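PDB 5IMY: vaginolysin from Gardnerella vaginalis, which probably binds cholesterol in host membranes and acts as a pore-forming, cell-lysing toxin of the cholesterol-dependent cytolysin family. Local coordinates for residues Tyr377-Leu382 / Thr430-Gly435; Ala392-Tyr397 / Lys421-His426. One frame throughout, in Å; residues are numbered along the deposited sequence.

Interaction 1. Residues Tyr377-Leu382 / Thr430-Gly435; sequences YRNGYL and TIQFKG
The carbonyl oxygen of Ile431 is gripped twice: Leu382 N donates to Ile431 O over 2.8 Å, fairly straight (163° at the hydrogen), and Tyr381 CA offers a C-H to Ile431 O at 3.2 Å. Ile431 N returns a bond to Leu382 O, which makes Leu382 and Ile431 an antiparallel hydrogen-bonded pair. Two residues on, Gly380 and Phe433 form the next such pair, Gly380 N donating to Phe433 O at 2.9 Å and Phe433 N to Gly380 O at 2.8 Å. Between them lies the non-hydrogen-bonded pair Tyr381-Gln432.

On one face of this sheet the side chains are apolar. Leu382 CB meets the edge of the Phe433 ring at CE2, 3.6 Å away and near the ring plane. Leu382 runs alongside Ile431, its CG trans to the backbone N (chi1 168°), and Leu382 CD2 comes to 4.0 Å from Ile431 CD1. Leu440 and Ile442 of strand 440-443 and the ring of Trp398 pack on this face, across the core of the C-terminal beta sandwich. On the other face Tyr381 and Gln432 point the same way, ring and amide planes almost perpendicular; the modelled approach of their carbons is too tight to be trusted.

Beyond Gly380-Phe433 the regular pairing stops, but the backbones stay close. Asn379 CB sits 3.0 Å from Phe433 O, and Gly435 brings its CA to 3.5 Å from Arg378 O; glycine suits this place because a side chain would run into Arg378 O and Tyr377 CB. A water donates to both Arg378 O and Gly435 O, joining the two segments. The chemistry therefore divides by face: backbone bonds set the register, branched and aromatic carbons seal the side turned to the sandwich core, and amide and phenol groups take the more exposed one.

Interaction 2. Residues Ala392-Tyr397 / Lys421-His426; sequences ARYYIY and KYRTAH
A single antiparallel beta bridge joins Ala392 to Arg423 toward the far end of the C-terminal beta sandwich, where the segment leading into strand 395-403 meets the loop before strand 426-433. Ala392 N donates to Arg423 O over 2.9 Å, and Arg423 N answers with a bond of 2.6 Å to Ala392 O. The small methyl of Ala392 suits a buried position, where it packs on His386 and Leu444.

Arg423 turns toward its partner: its CB lies 3.2 Å from Ala392 O. With CG beside the backbone N (chi1 -48°), Arg423 CG lies 3.9 Å from Tyr394 CD2; the bend at chi2 (-66°) then sends the outer chain onward. The Tyr394 ring and the arginine chain cross at about a right angle. Farther out, Lys421 CB lies above one face of the Arg423 guanidinium, toward its rim, while NH2 donates to Gly418 O, which holds that end of the guanidinium within the same loop.

This end of the domain carries the tryptophan-rich undecapeptide of the cytolysin family, which includes Trp455. Arg393 reaches it through a cation-pi contact. The extended start of the Arg393 chain lies against Lys421, with CG 3.3 Å from Lys421 O, and a bend at chi3 (-77°) turns the guanidinium so that Tyr395 OH stands above its centre. An arginine suits the place because its methylenes can lie along a backbone while its flat cation meets an aromatic ring. The Arg393 CA-H also points to Lys421 O, at 3.5 Å. Beyond the bridge the two segments diverge, and Tyr395 and Tyr397 pack against the chain of another protein in the assembly.

In the fold
Followed from the N terminus, the chain builds many earlier helices and strands before the long strand 363-389, which carries 377-382, and then turns into 392-397 and strand 395-403. It continues through strand 409-415 to 421-426, whose bridge to Ala392 closes the inner loop of interaction 2; strand 426-433 then runs back, and 430-435 closes the outer loop of interaction 1. Interaction 2 is thus nested within interaction 1, their centres about 19 Å apart. Interaction 1 joins two strands of one sheet, whereas interaction 2 ties the approach to strand 395-403, in the facing sheet, to the loop entering strand 426-433. Ile396 CD1 packs on Leu382 CD2 at 3.6 Å, linking the contacts through the sandwich core.

Interaction 1. Residues Tyr377-Leu382 / Thr430-Gly435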
loop_
_atom_site.group_PDB
_atom_site.type_symbol
_atom_site.label_atom_id
_atom_site.label_comp_id
_atom_site.label_asym_id
_atom_site.label_seq_id
_atom_site.Cartn_x
_atom_site.Cartn_y
_atom_site.Cartn_z
ATOM N N TYR A 377 -12.975 -4.641 -5.545
ATOM C CA TYR A 377 -12.938 -4.703 -6.997
ATOM C C TYR A 377 -13.711 -5.922 -7.471
ATOM O O TYR A 377 -13.642 -6.996 -6.865
ATOM C CB TYR A 377 -11.504 -4.719 -7.543
ATOM C CG TYR A 377 -10.591 -5.794 -6.995
ATOM C CD1 TYR A 377 -10.725 -7.119 -7.386
ATOM C CD2 TYR A 377 -9.567 -5.471 -6.114
ATOM C CE1 TYR A 377 -9.880 -8.098 -6.895
ATOM C CE2 TYR A 377 -8.719 -6.442 -5.620
ATOM C CZ TYR A 377 -8.877 -7.753 -6.015
ATOM O OH TYR A 377 -8.033 -8.721 -5.522
ATOM N N ARG A 378 -14.455 -5.729 -8.556
ATOM C CA ARG A 378 -15.313 -6.750 -9.145
ATOM C C ARG A 378 -14.583 -7.376 -10.327
ATOM O O ARG A 378 -14.241 -6.678 -11.289
ATOM C CB ARG A 378 -16.650 -6.153 -9.583
ATOM C CG ARG A 378 -17.618 -7.159 -10.200
ATOM C CD ARG A 378 -18.986 -6.540 -10.458
ATOM N NE ARG A 378 -19.514 -5.865 -9.274
ATOM C CZ ARG A 378 -20.155 -6.473 -8.280
ATOM N NH1 ARG A 378 -20.360 -7.784 -8.314
ATOM N NH2 ARG A 378 -20.592 -5.767 -7.246
ATOM N N ASN A 379 -14.342 -8.682 -10.252
ATOM C CA ASN A 379 -13.621 -9.364 -11.317
ATOM C C ASN A 379 -14.410 -9.303 -12.621
ATOM O O ASN A 379 -15.640 -9.208 -12.626
ATOM C CB ASN A 379 -13.346 -10.819 -10.927
ATOM C CG ASN A 379 -14.608 -11.588 -10.588
ATOM O OD1 ASN A 379 -15.721 -11.139 -10.865
ATOM N ND2 ASN A 379 -14.439 -12.761 -9.986
ATOM N N GLY A 380 -13.682 -9.356 -13.741
ATOM C CA GLY A 380 -14.272 -9.263 -15.057
ATOM C C GLY A 380 -13.976 -10.498 -15.897
ATOM O O GLY A 380 -13.152 -11.349 -15.535
ATOM N N TYR A 381 -14.659 -10.581 -17.039
ATOM C CA TYR A 381 -14.577 -11.738 -17.918
ATOM C C TYR A 381 -14.277 -11.300 -19.346
ATOM O O TYR A 381 -14.802 -10.287 -19.817
ATOM C CB TYR A 381 -15.886 -12.543 -17.888
ATOM C CG TYR A 381 -16.234 -13.103 -16.526
ATOM C CD1 TYR A 381 -15.849 -14.385 -16.161
ATOM C CD2 TYR A 381 -16.950 -12.349 -15.603
ATOM C CE1 TYR A 381 -16.168 -14.903 -14.920
ATOM C CE2 TYR A 381 -17.271 -12.858 -14.357
ATOM C CZ TYR A 381 -16.875 -14.135 -14.021
ATOM O OH TYR A 381 -17.188 -14.653 -12.785
ATOM N N LEU A 382 -13.433 -12.075 -20.029
ATOM C CA LEU A 382 -13.126 -11.878 -21.442
ATOM C C LEU A 382 -13.484 -13.148 -22.197
ATOM O O LEU A 382 -12.994 -14.230 -21.859
ATOM C CB LEU A 382 -11.647 -11.539 -21.651
ATOM C CG LEU A 382 -11.151 -11.605 -23.100
ATOM C CD1 LEU A 382 -11.864 -10.580 -23.965
ATOM C CD2 LEU A 382 -9.647 -11.410 -23.174
ATOM N N THR A 430 -13.762 -18.352 -22.171
ATOM C CA THR A 430 -13.883 -17.139 -21.378
ATOM C C THR A 430 -12.760 -17.106 -20.351
ATOM O O THR A 430 -12.394 -18.141 -19.785
ATOM C CB THR A 430 -15.244 -17.058 -20.674
ATOM O OG1 THR A 430 -15.233 -17.881 -19.502
ATOM C CG2 THR A 430 -16.360 -17.523 -21.602
ATOM N N ILE A 431 -12.211 -15.917 -20.120
ATOM C CA ILE A 431 -11.089 -15.724 -19.209
ATOM C C ILE A 431 -11.554 -14.862 -18.045
ATOM O O ILE A 431 -12.292 -13.892 -18.240
ATOM C CB ILE A 431 -9.886 -15.072 -19.924
ATOM C CG1 ILE A 431 -9.441 -15.927 -21.114
ATOM C CG2 ILE A 431 -8.723 -14.885 -18.954
ATOM C CD1 ILE A 431 -8.645 -15.161 -22.150
ATOM N N GLN A 432 -11.119 -15.218 -16.839
ATOM C CA GLN A 432 -11.429 -14.453 -15.639
ATOM C C GLN A 432 -10.268 -13.533 -15.288
ATOM O O GLN A 432 -9.100 -13.916 -15.401
ATOM C CB GLN A 432 -11.724 -15.375 -14.456
ATOM C CG GLN A 432 -13.196 -15.488 -14.124
ATOM C CD GLN A 432 -13.445 -16.090 -12.756
ATOM O OE1 GLN A 432 -12.653 -15.907 -11.831
ATOM N NE2 GLN A 432 -14.551 -16.814 -12.622
ATOM N N PHE A 433 -10.598 -12.318 -14.855
ATOM C CA PHE A 433 -9.603 -11.321 -14.484
ATOM C C PHE A 433 -9.947 -10.738 -13.125
ATOM O O PHE A 433 -11.092 -10.339 -12.889
ATOM C CB PHE A 433 -9.528 -10.198 -15.522
ATOM C CG PHE A 433 -8.890 -10.608 -16.811
ATOM C CD1 PHE A 433 -7.527 -10.833 -16.880
ATOM C CD2 PHE A 433 -9.649 -10.763 -17.958
ATOM C CE1 PHE A 433 -6.933 -11.210 -18.064
ATOM C CE2 PHE A 433 -9.058 -11.139 -19.149
ATOM C CZ PHE A 433 -7.698 -11.363 -19.202
ATOM N N LYS A 434 -8.956 -10.688 -12.239
ATOM C CA LYS A 434 -9.097 -9.910 -11.017
ATOM C C LYS A 434 -9.453 -8.472 -11.371
ATOM O O LYS A 434 -8.957 -7.918 -12.355
ATOM C CB LYS A 434 -7.802 -9.953 -10.207
ATOM C CG LYS A 434 -7.441 -11.334 -9.684
ATOM C CD LYS A 434 -5.933 -11.515 -9.594
ATOM C CE LYS A 434 -5.571 -12.928 -9.169
ATOM N NZ LYS A 434 -4.306 -13.395 -9.802
ATOM N N GLY A 435 -10.323 -7.867 -10.565
ATOM C CA GLY A 435 -10.767 -6.512 -10.840
ATOM C C GLY A 435 -9.674 -5.465 -10.751
ATOM O O GLY A 435 -9.905 -4.319 -11.156
HETATM O O HOH W 1 -12.763 -3.873 -12.005
#

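Interaction 2. Residues Ala392-Tyr397 / Lys421-His426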
loop_
_atom_site.group_PDB
_atom_site.type_symbol
_atom_site.label_atom_id
_atom_site.label_comp_id
_atom_site.label_asym_id
_atom_site.label_seq_id
_atom_site.Cartn_x
_atom_site.Cartn_y
_atom_site.Cartn_z
ATOM N N ALA A 392 -5.849 -18.895 -36.086
ATOM C CA ALA A 392 -5.686 -17.673 -35.318
ATOM C C ALA A 392 -4.883 -17.963 -34.059
ATOM O O ALA A 392 -4.815 -19.099 -33.584
ATOM C CB ALA A 392 -7.039 -17.057 -34.942
ATOM N N ARG A 393 -4.270 -16.908 -33.530
ATOM C CA ARG A 393 -3.577 -16.948 -32.252
ATOM C C ARG A 393 -4.063 -15.777 -31.410
ATOM O O ARG A 393 -4.789 -14.906 -31.886
ATOM C CB ARG A 393 -2.055 -16.894 -32.436
ATOM C CG ARG A 393 -1.477 -18.144 -33.074
ATOM C CD ARG A 393 0.039 -18.160 -33.006
ATOM N NE ARG A 393 0.649 -17.278 -33.996
ATOM C CZ ARG A 393 1.960 -17.135 -34.160
ATOM N NH1 ARG A 393 2.806 -17.815 -33.395
ATOM N NH2 ARG A 393 2.427 -16.311 -35.088
ATOM N N TYR A 394 -3.684 -15.765 -30.141
ATOM C CA TYR A 394 -4.023 -14.661 -29.260
ATOM C C TYR A 394 -2.777 -14.198 -28.521
ATOM O O TYR A 394 -1.897 -14.995 -28.190
ATOM C CB TYR A 394 -5.123 -15.049 -28.254
ATOM C CG TYR A 394 -6.504 -15.185 -28.866
ATOM C CD1 TYR A 394 -7.274 -14.063 -29.150
ATOM C CD2 TYR A 394 -7.041 -16.434 -29.150
ATOM C CE1 TYR A 394 -8.538 -14.183 -29.702
ATOM C CE2 TYR A 394 -8.303 -16.562 -29.705
ATOM C CZ TYR A 394 -9.045 -15.434 -29.980
ATOM O OH TYR A 394 -10.301 -15.558 -30.531
ATOM N N TYR A 395 -2.702 -12.891 -28.287
ATOM C CA TYR A 395 -1.630 -12.289 -27.494
ATOM C C TYR A 395 -2.280 -11.303 -26.530
ATOM O O TYR A 395 -2.675 -10.202 -26.927
ATOM C CB TYR A 395 -0.592 -11.613 -28.382
ATOM C CG TYR A 395 0.154 -12.580 -29.272
ATOM C CD1 TYR A 395 1.256 -13.278 -28.798
ATOM C CD2 TYR A 395 -0.250 -12.801 -30.581
ATOM C CE1 TYR A 395 1.941 -14.165 -29.606
ATOM C CE2 TYR A 395 0.428 -13.684 -31.396
ATOM C CZ TYR A 395 1.521 -14.365 -30.904
ATOM O OH TYR A 395 2.199 -15.247 -31.713
ATOM N N ILE A 396 -2.396 -11.706 -25.267
ATOM C CA ILE A 396 -3.110 -10.941 -24.255
ATOM C C ILE A 396 -2.171 -10.725 -23.075
ATOM O O ILE A 396 -1.630 -11.690 -22.522
ATOM C CB ILE A 396 -4.399 -11.653 -23.808
ATOM C CG1 ILE A 396 -5.376 -11.737 -24.986
ATOM C CG2 ILE A 396 -5.045 -10.935 -22.621
ATOM C CD1 ILE A 396 -6.601 -12.589 -24.727
ATOM N N TYR A 397 -1.981 -9.462 -22.692
ATOM C CA TYR A 397 -1.148 -9.100 -21.556
ATOM C C TYR A 397 -1.896 -8.106 -20.677
ATOM O O TYR A 397 -2.830 -7.432 -21.118
ATOM C CB TYR A 397 0.185 -8.482 -22.000
ATOM C CG TYR A 397 0.876 -9.214 -23.130
ATOM C CD1 TYR A 397 1.910 -10.104 -22.875
ATOM C CD2 TYR A 397 0.497 -9.006 -24.447
ATOM C CE1 TYR A 397 2.546 -10.771 -23.905
ATOM C CE2 TYR A 397 1.126 -9.668 -25.483
ATOM C CZ TYR A 397 2.147 -10.548 -25.206
ATOM O OH TYR A 397 2.773 -11.206 -26.238
ATOM N N LYS A 421 -0.885 -19.795 -29.094
ATOM C CA LYS A 421 -1.321 -21.127 -29.485
ATOM C C LYS A 421 -2.228 -21.057 -30.706
ATOM O O LYS A 421 -3.004 -20.113 -30.873
ATOM C CB LYS A 421 -2.061 -21.813 -28.336
ATOM C CG LYS A 421 -1.157 -22.351 -27.244
ATOM C CD LYS A 421 -1.962 -22.726 -26.015
ATOM C CE LYS A 421 -1.086 -23.329 -24.928
ATOM N NZ LYS A 421 -1.885 -23.712 -23.731
ATOM N N TYR A 422 -2.124 -22.073 -31.556
ATOM C CA TYR A 422 -2.949 -22.135 -32.754
ATOM C C TYR A 422 -4.399 -22.419 -32.386
ATOM O O TYR A 422 -4.695 -23.386 -31.676
ATOM C CB TYR A 422 -2.426 -23.211 -33.706
ATOM C CG TYR A 422 -1.076 -22.889 -34.307
ATOM C CD1 TYR A 422 -0.909 -21.784 -35.127
ATOM C CD2 TYR A 422 0.027 -23.696 -34.062
ATOM C CE1 TYR A 422 0.320 -21.484 -35.681
ATOM C CE2 TYR A 422 1.262 -23.404 -34.614
ATOM C CZ TYR A 422 1.401 -22.296 -35.423
ATOM O OH TYR A 422 2.626 -21.998 -35.976
ATOM N N ARG A 423 -5.302 -21.568 -32.866
ATOM C CA ARG A 423 -6.737 -21.714 -32.654
ATOM C C ARG A 423 -7.389 -22.003 -33.999
ATOM O O ARG A 423 -7.224 -21.229 -34.949
ATOM C CB ARG A 423 -7.326 -20.451 -32.026
ATOM C CG ARG A 423 -6.548 -19.931 -30.826
ATOM C CD ARG A 423 -6.599 -20.899 -29.657
ATOM N NE ARG A 423 -5.760 -20.457 -28.548
ATOM C CZ ARG A 423 -5.510 -21.180 -27.461
ATOM N NH1 ARG A 423 -6.030 -22.393 -27.328
ATOM N NH2 ARG A 423 -4.735 -20.689 -26.504
ATOM N N THR A 424 -8.127 -23.107 -34.080
ATOM C CA THR A 424 -8.660 -23.596 -35.344
ATOM C C THR A 424 -10.178 -23.720 -35.284
ATOM O O THR A 424 -10.792 -23.689 -34.214
ATOM C CB THR A 424 -8.047 -24.955 -35.707
ATOM O OG1 THR A 424 -8.639 -25.438 -36.921
ATOM C CG2 THR A 424 -8.276 -25.967 -34.590
ATOM N N ALA A 425 -10.772 -23.873 -36.470
ATOM C CA ALA A 425 -12.206 -24.090 -36.628
ATOM C C ALA A 425 -13.003 -23.158 -35.724
ATOM O O ALA A 425 -12.943 -21.936 -35.889
ATOM C CB ALA A 425 -12.552 -25.555 -36.348
ATOM N N HIS A 426 -13.757 -23.713 -34.772
ATOM C CA HIS A 426 -14.488 -22.922 -33.790
ATOM C C HIS A 426 -13.811 -23.104 -32.438
ATOM O O HIS A 426 -13.790 -24.211 -31.890
ATOM C CB HIS A 426 -15.959 -23.326 -33.724
ATOM C CG HIS A 426 -16.805 -22.365 -32.949
ATOM N ND1 HIS A 426 -16.945 -22.433 -31.580
ATOM C CD2 HIS A 426 -17.544 -21.304 -33.350
ATOM C CE1 HIS A 426 -17.741 -21.460 -31.171
ATOM N NE2 HIS A 426 -18.118 -20.760 -32.226
#